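Local coordinates for leucine-rich repeat protein (Bacteroides thetaiotaomicron, PDB 4ECN), which is of unknown function but, as an extracellular leucine-rich repeat protein with two DUF4458 domains, probably binds other proteins, at residues G72-K77 with L118-L123; F135-E140 with M176-K181; E823-Q828 with I840-T845. All coordinates share one frame; numbering follows the deposited sequence.

Interaction 1. Residues G72-K77 with L118-L123; sequences GLRSDK and LLEKAL
Glu120 OE2 accepts a hydrogen bond from Gln14 NE2 and also faces the side chain of Arg74 across the contact. Arg74 meets it with its methylene chain, not its guanidinium group. Its CD lies 4.4 Å from Glu120 OE2, while Arg74 NE stays 5.8 Å from that oxygen. The charges are opposite but not in contact, so any attraction between them is probably modest. Glu120 reaches across because its chain is stretched, with CG anti to the backbone N (chi1 -169°) and CD anti to CA. Its other oxygen has a long, weak ion pair with Lys16.

The two segments are not paired with each other. Strand 10-18 lies between them, antiparallel to strand 73-81 and parallel to strand 118-124. This is part of the mixed sheet of a DUF4458 domain, a family placed in the transthyretin clan. Side chains therefore meet over one face of the middle strand, with no hydrogen bond from segment to segment.

Lys77 and Leu118, both exposed, make the larger part of the contact. The lysine chain runs extended beyond CG and crosses the leucine at about a right angle. Lys77 CE is 3.9 Å from Leu118 CD2 and 4.1 Å from Leu118 CD1. Lys77 CG also approaches Leu118 CD1, at 4.1 Å. Both leucine methyls thus lie against the aliphatic part of the lysine. Its ammonium end has a cation-pi partner in Tyr12, on the middle strand.

Interaction 2. Residues F135-E140 with M176-K181; sequences FKLSKE and MKVTYK
A selenium atom lies against an aromatic ring here, because Met176 is modelled as selenomethionine. Its SE is 3.8 Å from both CD2 and CE2 of Phe135. It lies 4.7 Å from the ring centroid and 59° off the ring normal, an oblique Met-aromatic contact. The Met176 chain is straight as far as SE and then bends (chi3 -58°). The bend brings the terminal methyl to the same side of the ring, with Met176 CE 3.9 Å from Phe135 CD2. The two side chains cross at about a right angle.

Two residues further along each strand, Leu137 meets Val178. One leucine methyl does the touching: Leu137 CD2 lies 3.9 Å from Val178 CG2 and 4.0 Å from Val178 CG1. All four side chains are buried. Replacing Phe135 with an alanine would probably leave the end of Met176 without its aromatic partner and open a gap beside it.

No hydrogen bond joins the segments. Strand 202-212 lies between strands 130-139 and 170-179 and is antiparallel to both. Met176 touches Cys205 and Val178 touches Ala203 on this middle strand. Phe135 also packs on Ala255 and Val257 of strand 251-259 and on Val160 of strand 157-164.

Interaction 3. Residues E823-Q828 with I840-T845; sequences EKLTPQ and ISIDVT
Leu825 has the most surface buried in this contact and packs against Ile842 and Val844. One branch does the work. Leu825 CD1 is 3.9 Å from Val844 CG1 and 4.2 Å from Ile842 CD1. The leucine and Val844 lie side by side and point the same way. Ile842 reaches in with the tip of an extended chain, its CG1 anti to the backbone N (chi1 -163°). Outside the segments, Leu825 also touches Tyr856, and both Ile842 and Val844 rest on Ile866.

The contact joins successive turns of the leucine-rich repeat coil near its C-terminal end. Residues 823-828 form a loop leading to strand 831-833 of the long parallel sheet. Strand 841-843 follows that strand and pairs with strand 865-867 in a separate small parallel sheet.

A water lies between the backbones, 3.0 Å from Glu823 O, to which it probably donates; its bond from Asp843 N is weak, at 3.5 Å. Where the strand ends, Asp843 forms an Asx turn. Its OD1 accepts from Thr845 N at 2.9 Å (161° at the hydrogen), met on the anti side and 28° out of the carboxylate plane. The same oxygen uses its syn lone pair for Thr845 OG1, 2.6 Å away.

The three contacts follow in series along the chain. Interactions 1 and 2 lie in the two DUF4458 regions, each in its own mixed sheet, with centres about 36 Å apart and nearest atoms about 20 Å apart. Strand 118-124 of the first sheet leads directly to strand 130-139 of the second. In each, the touching strands flank a middle strand of their own sheet, 10-18 in the first and 202-212 in the second, though interaction 1 is on the surface and interaction 2 is buried. Interaction 3 belongs to the leucine-rich repeat part, on the opposite side of the chain's centre, its centre about 98 and 101 Å from those of interactions 1 and 2. The contacts thus mark two ends of an elongated, modular protein.

Interaction 1. Residues G72-K77 with L118-L123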
ATOM      1  N   GLY A  72       9.844 -56.065   3.861  1.00105.41           N
ATOM      2  CA  GLY A  72       9.622 -57.371   4.468  1.00105.11           C
ATOM      3  C   GLY A  72      10.568 -57.704   5.603  1.00105.55           C
ATOM      4  O   GLY A  72      11.019 -58.848   5.709  1.00106.03           O
ATOM      5  N   LEU A  73      10.886 -56.700   6.454  1.00 98.27           N
ATOM      6  CA  LEU A  73      11.761 -56.848   7.628  1.00 96.46           C
ATOM      7  C   LEU A  73      11.159 -56.087   8.808  1.00 94.85           C
ATOM      8  O   LEU A  73      10.853 -54.897   8.671  1.00 92.62           O
ATOM      9  CB  LEU A  73      13.203 -56.380   7.345  1.00 96.00           C
ATOM     10  CG  LEU A  73      14.024 -57.191   6.327  1.00101.58           C
ATOM     11  CD1 LEU A  73      15.142 -56.356   5.733  1.00101.16           C
ATOM     12  CD2 LEU A  73      14.534 -58.516   6.917  1.00104.73           C
ATOM     13  N   ARG A  74      10.929 -56.807   9.941  1.00 88.91           N
ATOM     14  CA  ARG A  74      10.317 -56.289  11.170  1.00 86.94           C
ATOM     15  C   ARG A  74      11.238 -56.514  12.373  1.00 88.92           C
ATOM     16  O   ARG A  74      11.818 -57.581  12.526  1.00 88.74           O
ATOM     17  CB  ARG A  74       8.945 -56.945  11.412  1.00 85.97           C
ATOM     18  CG  ARG A  74       8.180 -56.413  12.633  1.00 89.51           C
ATOM     19  CD  ARG A  74       7.028 -57.315  13.055  1.00 93.99           C
ATOM     20  NE  ARG A  74       7.409 -58.735  13.101  1.00100.44           N
ATOM     21  CZ  ARG A  74       8.018 -59.333  14.124  1.00112.71           C
ATOM     22  NH1 ARG A  74       8.326 -58.645  15.220  1.00 98.75           N
ATOM     23  NH2 ARG A  74       8.332 -60.621  14.055  1.00 97.56           N
ATOM     24  N   SER A  75      11.339 -55.502  13.235  1.00 84.72           N
ATOM     25  CA  SER A  75      12.188 -55.487  14.422  1.00 84.60           C
ATOM     26  C   SER A  75      11.542 -56.166  15.638  1.00 90.13           C
ATOM     27  O   SER A  75      10.318 -56.111  15.811  1.00 90.37           O
ATOM     28  CB  SER A  75      12.511 -54.040  14.785  1.00 86.06           C
ATOM     29  OG  SER A  75      13.143 -53.900  16.045  1.00 92.88           O
ATOM     30  N   ASP A  76      12.400 -56.750  16.512  1.00 86.68           N
ATOM     31  CA  ASP A  76      12.025 -57.328  17.806  1.00 87.38           C
ATOM     32  C   ASP A  76      11.461 -56.232  18.729  1.00 90.85           C
ATOM     33  O   ASP A  76      11.769 -55.051  18.525  1.00 89.47           O
ATOM     34  CB  ASP A  76      13.252 -58.000  18.483  1.00 89.91           C
ATOM     35  CG  ASP A  76      13.707 -59.383  18.016  1.00 99.09           C
ATOM     36  OD1 ASP A  76      12.835 -60.213  17.673  1.00101.54           O
ATOM     37  OD2 ASP A  76      14.914 -59.689  18.160  1.00 98.83           O
ATOM     38  N   LYS A  77      10.652 -56.605  19.742  1.00 87.92           N
ATOM     39  CA  LYS A  77      10.109 -55.634  20.705  1.00 87.01           C
ATOM     40  C   LYS A  77      11.236 -54.942  21.465  1.00 88.23           C
ATOM     41  O   LYS A  77      12.200 -55.597  21.867  1.00 88.43           O
ATOM     42  CB  LYS A  77       9.155 -56.305  21.720  1.00 91.09           C
ATOM     43  CG  LYS A  77       7.666 -56.323  21.390  1.00100.92           C
ATOM     44  CD  LYS A  77       6.898 -56.947  22.585  1.00109.54           C
ATOM     45  CE  LYS A  77       5.387 -56.897  22.460  1.00113.73           C
ATOM     46  NZ  LYS A  77       4.701 -57.282  23.727  1.00109.85           N
ATOM     47  N   LEU A 118       2.160 -51.007  22.621  1.00 66.89           N
ATOM     48  CA  LEU A 118       3.030 -51.527  21.583  1.00 65.75           C
ATOM     49  C   LEU A 118       2.873 -50.661  20.378  1.00 67.15           C
ATOM     50  O   LEU A 118       1.822 -50.652  19.732  1.00 66.52           O
ATOM     51  CB  LEU A 118       2.785 -53.005  21.254  1.00 67.14           C
ATOM     52  CG  LEU A 118       3.548 -53.594  20.040  1.00 72.02           C
ATOM     53  CD1 LEU A 118       5.080 -53.449  20.181  1.00 71.24           C
ATOM     54  CD2 LEU A 118       3.209 -55.061  19.864  1.00 77.01           C
ATOM     55  N   LEU A 119       3.927 -49.902  20.108  1.00 61.87           N
ATOM     56  CA  LEU A 119       4.032 -48.979  18.995  1.00 59.31           C
ATOM     57  C   LEU A 119       4.764 -49.635  17.848  1.00 62.79           C
ATOM     58  O   LEU A 119       5.717 -50.367  18.074  1.00 60.96           O
ATOM     59  CB  LEU A 119       4.780 -47.720  19.475  1.00 57.70           C
ATOM     60  CG  LEU A 119       5.174 -46.669  18.440  1.00 59.64           C
ATOM     61  CD1 LEU A 119       3.974 -45.937  17.915  1.00 58.49           C
ATOM     62  CD2 LEU A 119       6.140 -45.689  19.029  1.00 61.40           C
ATOM     63  N   GLU A 120       4.316 -49.386  16.623  1.00 62.38           N
ATOM     64  CA  GLU A 120       5.019 -49.872  15.445  1.00 63.71           C
ATOM     65  C   GLU A 120       5.431 -48.675  14.643  1.00 65.87           C
ATOM     66  O   GLU A 120       4.569 -47.938  14.153  1.00 65.43           O
ATOM     67  CB  GLU A 120       4.187 -50.859  14.624  1.00 66.85           C
ATOM     68  CG  GLU A 120       5.001 -51.564  13.548  1.00 83.28           C
ATOM     69  CD  GLU A 120       4.212 -52.555  12.716  1.00116.26           C
ATOM     70  OE1 GLU A 120       3.355 -52.115  11.912  1.00113.45           O
ATOM     71  OE2 GLU A 120       4.472 -53.773  12.851  1.00112.58           O
ATOM     72  N   LYS A 121       6.747 -48.426  14.574  1.00 62.41           N
ATOM     73  CA  LYS A 121       7.263 -47.270  13.847  1.00 61.23           C
ATOM     74  C   LYS A 121       7.655 -47.678  12.437  1.00 66.70           C
ATOM     75  O   LYS A 121       8.300 -48.703  12.204  1.00 66.91           O
ATOM     76  CB  LYS A 121       8.448 -46.598  14.574  1.00 62.28           C
ATOM     77  CG  LYS A 121       8.915 -45.264  13.965  1.00 69.51           C
ATOM     78  CD  LYS A 121       7.962 -44.093  14.258  1.00 73.73           C
ATOM     79  CE  LYS A 121       8.295 -42.841  13.492  1.00 71.36           C
ATOM     80  NZ  LYS A 121       7.956 -42.970  12.045  1.00 81.40           N
ATOM     81  N   ALA A 122       7.219 -46.864  11.499  1.00 64.44           N
ATOM     82  CA  ALA A 122       7.516 -47.022  10.096  1.00 64.70           C
ATOM     83  C   ALA A 122       8.821 -46.298   9.761  1.00 69.35           C
ATOM     84  O   ALA A 122       8.923 -45.064   9.899  1.00 69.28           O
ATOM     85  CB  ALA A 122       6.361 -46.479   9.261  1.00 65.09           C
ATOM     86  N   LEU A 123       9.828 -47.073   9.364  1.00 64.91           N
ATOM     87  CA  LEU A 123      11.081 -46.501   8.921  1.00 63.91           C
ATOM     88  C   LEU A 123      11.135 -46.604   7.406  1.00 71.17           C
ATOM     89  O   LEU A 123      11.119 -47.716   6.878  1.00 71.60           O
ATOM     90  CB  LEU A 123      12.298 -47.169   9.590  1.00 63.44           C
ATOM     91  CG  LEU A 123      12.546 -46.858  11.065  1.00 66.50           C
ATOM     92  CD1 LEU A 123      13.735 -47.636  11.577  1.00 65.89           C
ATOM     93  CD2 LEU A 123      12.758 -45.366  11.299  1.00 67.00           C
TER

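Interaction 2. Residues F135-E140 with M176-K181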
ATOM      1  N   PHE A 135      32.584 -34.060  14.140  1.00 59.98           N
ATOM      2  CA  PHE A 135      33.292 -32.792  14.007  1.00 58.84           C
ATOM      3  C   PHE A 135      34.417 -32.675  15.022  1.00 63.27           C
ATOM      4  O   PHE A 135      34.401 -33.330  16.071  1.00 64.34           O
ATOM      5  CB  PHE A 135      32.305 -31.621  14.161  1.00 59.38           C
ATOM      6  CG  PHE A 135      31.254 -31.659  13.080  1.00 59.27           C
ATOM      7  CD1 PHE A 135      31.489 -31.076  11.840  1.00 61.37           C
ATOM      8  CD2 PHE A 135      30.073 -32.369  13.262  1.00 59.40           C
ATOM      9  CE1 PHE A 135      30.544 -31.167  10.822  1.00 60.67           C
ATOM     10  CE2 PHE A 135      29.127 -32.451  12.241  1.00 60.59           C
ATOM     11  CZ  PHE A 135      29.363 -31.840  11.040  1.00 58.08           C
ATOM     12  N   LYS A 136      35.409 -31.857  14.667  1.00 58.35           N
ATOM     13  CA  LYS A 136      36.573 -31.534  15.463  1.00 58.65           C
ATOM     14  C   LYS A 136      36.725 -30.030  15.434  1.00 65.00           C
ATOM     15  O   LYS A 136      37.039 -29.438  14.382  1.00 63.88           O
ATOM     16  CB  LYS A 136      37.804 -32.270  14.932  1.00 61.02           C
ATOM     17  CG  LYS A 136      39.121 -31.974  15.636  1.00 72.03           C
ATOM     18  CD  LYS A 136      40.268 -32.414  14.719  1.00 82.38           C
ATOM     19  CE  LYS A 136      41.659 -32.214  15.263  1.00 90.96           C
ATOM     20  NZ  LYS A 136      41.959 -33.171  16.355  1.00101.52           N
ATOM     21  N   LEU A 137      36.404 -29.413  16.581  1.00 63.99           N
ATOM     22  CA  LEU A 137      36.480 -27.973  16.816  1.00 64.94           C
ATOM     23  C   LEU A 137      37.945 -27.586  17.018  1.00 72.53           C
ATOM     24  O   LEU A 137      38.635 -28.223  17.804  1.00 72.28           O
ATOM     25  CB  LEU A 137      35.616 -27.573  18.024  1.00 64.75           C
ATOM     26  CG  LEU A 137      34.101 -27.485  17.849  1.00 68.52           C
ATOM     27  CD1 LEU A 137      33.451 -28.863  17.663  1.00 68.22           C
ATOM     28  CD2 LEU A 137      33.476 -26.834  19.068  1.00 71.48           C
ATOM     29  N   SER A 138      38.425 -26.575  16.285  1.00 72.54           N
ATOM     30  CA  SER A 138      39.824 -26.161  16.310  1.00 74.91           C
ATOM     31  C   SER A 138      39.974 -24.646  16.343  1.00 83.20           C
ATOM     32  O   SER A 138      39.140 -23.953  15.754  1.00 83.38           O
ATOM     33  CB  SER A 138      40.520 -26.699  15.063  1.00 80.02           C
ATOM     34  OG  SER A 138      40.098 -28.010  14.712  1.00 92.11           O
ATOM     35  N   LYS A 139      41.054 -24.128  16.979  1.00 82.88           N
ATOM     36  CA  LYS A 139      41.347 -22.688  17.015  1.00 84.31           C
ATOM     37  C   LYS A 139      41.906 -22.210  15.665  1.00 92.64           C
ATOM     38  O   LYS A 139      42.892 -22.762  15.182  1.00 92.13           O
ATOM     39  CB  LYS A 139      42.337 -22.332  18.133  1.00 87.82           C
ATOM     40  CG  LYS A 139      41.841 -22.513  19.555  1.00 99.75           C
ATOM     41  CD  LYS A 139      42.851 -21.896  20.528  1.00110.18           C
ATOM     42  CE  LYS A 139      42.459 -22.022  21.980  1.00119.69           C
ATOM     43  NZ  LYS A 139      43.424 -21.335  22.881  1.00127.66           N
ATOM     44  N   GLU A 140      41.267 -21.195  15.060  1.00 93.51           N
ATOM     45  CA  GLU A 140      41.644 -20.573  13.777  1.00 95.64           C
ATOM     46  C   GLU A 140      41.706 -19.058  13.972  1.00106.32           C
ATOM     47  O   GLU A 140      41.112 -18.540  14.925  1.00105.68           O
ATOM     48  CB  GLU A 140      40.642 -20.956  12.652  1.00 95.81           C
ATOM     49  CG  GLU A 140      41.089 -20.628  11.229  1.00105.93           C
ATOM     50  CD  GLU A 140      40.037 -20.029  10.305  1.00129.64           C
ATOM     51  OE1 GLU A 140      39.688 -18.841  10.503  1.00129.65           O
ATOM     52  OE2 GLU A 140      39.620 -20.709   9.337  1.00118.90           O
HETATM   53  N   MSE A 176      24.731 -29.958  19.208  1.00 57.36           N
HETATM   54  CA  MSE A 176      25.627 -31.106  19.353  1.00 57.02           C
HETATM   55  C   MSE A 176      26.508 -30.936  20.595  1.00 65.87           C
HETATM   56  O   MSE A 176      27.042 -29.838  20.799  1.00 65.76           O
HETATM   57  CB  MSE A 176      26.489 -31.297  18.103  1.00 58.24           C
HETATM   58  CG  MSE A 176      25.695 -31.672  16.840  1.00 63.59           C
HETATM   59 SE   MSE A 176      26.840 -31.895  15.267  0.75 69.65          SE
HETATM   60  CE  MSE A 176      27.634 -30.129  15.235  1.00 65.94           C
ATOM     61  N   LYS A 177      26.653 -32.014  21.431  1.00 64.93           N
ATOM     62  CA  LYS A 177      27.465 -31.949  22.649  1.00 66.11           C
ATOM     63  C   LYS A 177      28.952 -32.083  22.310  1.00 71.76           C
ATOM     64  O   LYS A 177      29.391 -33.068  21.713  1.00 71.88           O
ATOM     65  CB  LYS A 177      27.056 -33.003  23.692  1.00 69.65           C
ATOM     66  CG  LYS A 177      27.691 -32.753  25.060  1.00 83.97           C
ATOM     67  CD  LYS A 177      27.525 -33.918  26.019  1.00 94.63           C
ATOM     68  CE  LYS A 177      28.421 -33.808  27.239  1.00108.38           C
ATOM     69  NZ  LYS A 177      29.873 -33.941  26.905  1.00117.16           N
ATOM     70  N   VAL A 178      29.709 -31.070  22.724  1.00 70.21           N
ATOM     71  CA  VAL A 178      31.144 -30.934  22.533  1.00 71.63           C
ATOM     72  C   VAL A 178      31.847 -31.639  23.702  1.00 81.95           C
ATOM     73  O   VAL A 178      31.674 -31.241  24.857  1.00 82.40           O
ATOM     74  CB  VAL A 178      31.524 -29.424  22.417  1.00 75.18           C
ATOM     75  CG1 VAL A 178      33.022 -29.231  22.290  1.00 75.47           C
ATOM     76  CG2 VAL A 178      30.805 -28.746  21.249  1.00 74.01           C
ATOM     77  N   THR A 179      32.613 -32.702  23.402  1.00 82.38           N
ATOM     78  CA  THR A 179      33.371 -33.489  24.383  1.00 84.10           C
ATOM     79  C   THR A 179      34.852 -33.003  24.342  1.00 91.79           C
ATOM     80  O   THR A 179      35.606 -33.339  23.418  1.00 91.46           O
ATOM     81  CB  THR A 179      33.180 -34.986  24.086  1.00 87.21           C
ATOM     82  OG1 THR A 179      31.795 -35.300  24.240  1.00 85.37           O
ATOM     83  CG2 THR A 179      33.998 -35.873  24.984  1.00 83.80           C
ATOM     84  N   TYR A 180      35.232 -32.171  25.333  1.00 91.12           N
ATOM     85  CA  TYR A 180      36.567 -31.584  25.432  1.00 92.38           C
ATOM     86  C   TYR A 180      37.420 -32.387  26.416  1.00 98.16           C
ATOM     87  O   TYR A 180      37.173 -32.340  27.623  1.00 98.20           O
ATOM     88  CB  TYR A 180      36.494 -30.084  25.843  1.00 94.19           C
ATOM     89  CG  TYR A 180      37.849 -29.429  26.038  1.00 97.99           C
ATOM     90  CD1 TYR A 180      38.685 -29.168  24.953  1.00 99.95           C
ATOM     91  CD2 TYR A 180      38.306 -29.089  27.308  1.00100.26           C
ATOM     92  CE1 TYR A 180      39.956 -28.610  25.131  1.00101.29           C
ATOM     93  CE2 TYR A 180      39.575 -28.528  27.498  1.00101.97           C
ATOM     94  CZ  TYR A 180      40.390 -28.277  26.405  1.00106.60           C
ATOM     95  OH  TYR A 180      41.625 -27.701  26.585  1.00103.75           O
ATOM     96  N   LYS A 181      38.423 -33.129  25.887  1.00 96.27           N
ATOM     97  CA  LYS A 181      39.379 -33.941  26.663  1.00 97.45           C
ATOM     98  C   LYS A 181      40.769 -33.260  26.665  1.00103.19           C
ATOM     99  O   LYS A 181      41.244 -32.818  25.605  1.00102.83           O
ATOM    100  CB  LYS A 181      39.467 -35.378  26.111  1.00 99.41           C
TER

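Interaction 3. Residues E823-Q828 with I840-T845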
ATOM      1  N   GLU A 823     -30.664  23.332 -44.411  1.00 60.54           N
ATOM      2  CA  GLU A 823     -29.217  23.482 -44.570  1.00 58.81           C
ATOM      3  C   GLU A 823     -28.554  22.250 -45.179  1.00 62.42           C
ATOM      4  O   GLU A 823     -28.880  21.112 -44.821  1.00 62.39           O
ATOM      5  CB  GLU A 823     -28.516  23.764 -43.236  1.00 58.66           C
ATOM      6  CG  GLU A 823     -28.792  25.115 -42.632  1.00 65.36           C
ATOM      7  CD  GLU A 823     -27.756  25.475 -41.592  1.00 79.30           C
ATOM      8  OE1 GLU A 823     -26.674  25.966 -41.978  1.00 59.66           O
ATOM      9  OE2 GLU A 823     -28.029  25.279 -40.388  1.00 91.57           O
ATOM     10  N   LYS A 824     -27.591  22.496 -46.076  1.00 57.67           N
ATOM     11  CA  LYS A 824     -26.725  21.482 -46.665  1.00 56.65           C
ATOM     12  C   LYS A 824     -25.621  21.237 -45.630  1.00 57.84           C
ATOM     13  O   LYS A 824     -24.934  22.184 -45.224  1.00 54.11           O
ATOM     14  CB  LYS A 824     -26.208  21.962 -48.044  1.00 60.08           C
ATOM     15  CG  LYS A 824     -25.332  20.977 -48.816  1.00 72.42           C
ATOM     16  CD  LYS A 824     -24.706  21.613 -50.079  1.00 82.20           C
ATOM     17  CE  LYS A 824     -23.869  20.621 -50.868  1.00 91.73           C
ATOM     18  NZ  LYS A 824     -23.118  21.249 -51.988  1.00 95.47           N
ATOM     19  N   LEU A 825     -25.535  20.002 -45.114  1.00 56.46           N
ATOM     20  CA  LEU A 825     -24.543  19.679 -44.085  1.00 56.14           C
ATOM     21  C   LEU A 825     -23.152  19.785 -44.637  1.00 62.11           C
ATOM     22  O   LEU A 825     -22.911  19.463 -45.804  1.00 62.02           O
ATOM     23  CB  LEU A 825     -24.735  18.289 -43.466  1.00 55.83           C
ATOM     24  CG  LEU A 825     -26.007  18.039 -42.681  1.00 60.01           C
ATOM     25  CD1 LEU A 825     -26.068  16.600 -42.226  1.00 60.22           C
ATOM     26  CD2 LEU A 825     -26.134  18.983 -41.486  1.00 61.27           C
ATOM     27  N   THR A 826     -22.238  20.261 -43.794  1.00 59.62           N
ATOM     28  CA  THR A 826     -20.855  20.429 -44.190  1.00 59.95           C
ATOM     29  C   THR A 826     -20.064  19.217 -43.716  1.00 64.71           C
ATOM     30  O   THR A 826     -20.431  18.615 -42.696  1.00 64.71           O
ATOM     31  CB  THR A 826     -20.277  21.758 -43.658  1.00 64.86           C
ATOM     32  OG1 THR A 826     -20.320  21.803 -42.222  1.00 65.76           O
ATOM     33  CG2 THR A 826     -20.950  22.975 -44.280  1.00 58.12           C
ATOM     34  N   PRO A 827     -18.983  18.828 -44.444  1.00 60.61           N
ATOM     35  CA  PRO A 827     -18.170  17.692 -43.978  1.00 59.44           C
ATOM     36  C   PRO A 827     -17.301  18.080 -42.791  1.00 61.30           C
ATOM     37  O   PRO A 827     -16.715  17.206 -42.145  1.00 61.74           O
ATOM     38  CB  PRO A 827     -17.316  17.342 -45.203  1.00 61.87           C
ATOM     39  CG  PRO A 827     -17.231  18.583 -45.994  1.00 66.44           C
ATOM     40  CD  PRO A 827     -18.434  19.421 -45.688  1.00 62.01           C
ATOM     41  N   GLN A 828     -17.204  19.398 -42.527  1.00 56.05           N
ATOM     42  CA  GLN A 828     -16.405  19.993 -41.461  1.00 55.01           C
ATOM     43  C   GLN A 828     -17.032  19.686 -40.084  1.00 57.26           C
ATOM     44  O   GLN A 828     -16.312  19.290 -39.169  1.00 56.78           O
ATOM     45  CB  GLN A 828     -16.258  21.506 -41.684  1.00 56.59           C
ATOM     46  CG  GLN A 828     -15.352  21.892 -42.862  1.00 76.20           C
ATOM     47  CD  GLN A 828     -15.986  21.811 -44.233  1.00 98.80           C
ATOM     48  OE1 GLN A 828     -17.086  22.324 -44.477  1.00 94.04           O
ATOM     49  NE2 GLN A 828     -15.244  21.263 -45.189  1.00 91.51           N
ATOM     50  N   ILE A 840     -38.231  14.694 -37.775  1.00 55.07           N
ATOM     51  CA  ILE A 840     -37.150  15.315 -38.544  1.00 54.29           C
ATOM     52  C   ILE A 840     -37.296  14.921 -40.030  1.00 60.45           C
ATOM     53  O   ILE A 840     -37.746  13.819 -40.364  1.00 60.62           O
ATOM     54  CB  ILE A 840     -35.723  14.990 -37.993  1.00 55.99           C
ATOM     55  CG1 ILE A 840     -34.709  16.105 -38.352  1.00 55.82           C
ATOM     56  CG2 ILE A 840     -35.216  13.597 -38.408  1.00 55.80           C
ATOM     57  CD1 ILE A 840     -33.377  16.088 -37.536  1.00 60.11           C
ATOM     58  N   SER A 841     -36.935  15.867 -40.895  1.00 57.52           N
ATOM     59  CA  SER A 841     -36.899  15.758 -42.342  1.00 58.13           C
ATOM     60  C   SER A 841     -35.610  16.423 -42.804  1.00 62.12           C
ATOM     61  O   SER A 841     -35.533  17.655 -42.826  1.00 60.88           O
ATOM     62  CB  SER A 841     -38.146  16.392 -42.954  1.00 62.05           C
ATOM     63  OG  SER A 841     -38.225  16.167 -44.351  1.00 72.71           O
ATOM     64  N   ILE A 842     -34.564  15.616 -43.072  1.00 58.99           N
ATOM     65  CA  ILE A 842     -33.257  16.140 -43.471  1.00 58.80           C
ATOM     66  C   ILE A 842     -32.652  15.294 -44.639  1.00 66.02           C
ATOM     67  O   ILE A 842     -32.913  14.091 -44.746  1.00 65.68           O
ATOM     68  CB  ILE A 842     -32.331  16.157 -42.231  1.00 60.68           C
ATOM     69  CG1 ILE A 842     -31.099  17.064 -42.446  1.00 60.55           C
ATOM     70  CG2 ILE A 842     -31.967  14.721 -41.737  1.00 61.13           C
ATOM     71  CD1 ILE A 842     -30.140  17.195 -41.230  1.00 57.15           C
ATOM     72  N   ASP A 843     -31.861  15.954 -45.518  1.00 64.43           N
ATOM     73  CA  ASP A 843     -31.164  15.320 -46.642  1.00 64.73           C
ATOM     74  C   ASP A 843     -29.647  15.388 -46.387  1.00 66.77           C
ATOM     75  O   ASP A 843     -29.078  16.479 -46.217  1.00 65.74           O
ATOM     76  CB  ASP A 843     -31.544  15.960 -47.983  1.00 67.51           C
ATOM     77  CG  ASP A 843     -31.017  15.204 -49.196  1.00 81.80           C
ATOM     78  OD1 ASP A 843     -29.776  15.114 -49.347  1.00 81.32           O
ATOM     79  OD2 ASP A 843     -31.846  14.752 -50.022  1.00 90.02           O
ATOM     80  N   VAL A 844     -29.006  14.212 -46.358  1.00 61.96           N
ATOM     81  CA  VAL A 844     -27.588  14.119 -46.024  1.00 60.83           C
ATOM     82  C   VAL A 844     -26.712  13.751 -47.263  1.00 67.50           C
ATOM     83  O   VAL A 844     -25.567  13.325 -47.078  1.00 66.84           O
ATOM     84  CB  VAL A 844     -27.377  13.105 -44.871  1.00 62.92           C
ATOM     85  CG1 VAL A 844     -28.068  13.581 -43.596  1.00 61.38           C
ATOM     86  CG2 VAL A 844     -27.845  11.704 -45.252  1.00 63.32           C
ATOM     87  N   THR A 845     -27.204  14.002 -48.503  1.00 65.99           N
ATOM     88  CA  THR A 845     -26.473  13.721 -49.748  1.00 67.28           C
ATOM     89  C   THR A 845     -25.078  14.389 -49.722  1.00 71.45           C
ATOM     90  O   THR A 845     -24.089  13.741 -50.076  1.00 73.06           O
ATOM     91  CB  THR A 845     -27.298  14.199 -50.963  1.00 81.14           C
ATOM     92  OG1 THR A 845     -28.533  13.489 -50.991  1.00 84.53           O
ATOM     93  CG2 THR A 845     -26.586  14.009 -52.296  1.00 80.01           C
TER
HETATM   94  O   HOH W   1     -30.898  19.242 -46.116  1.00 57.74           O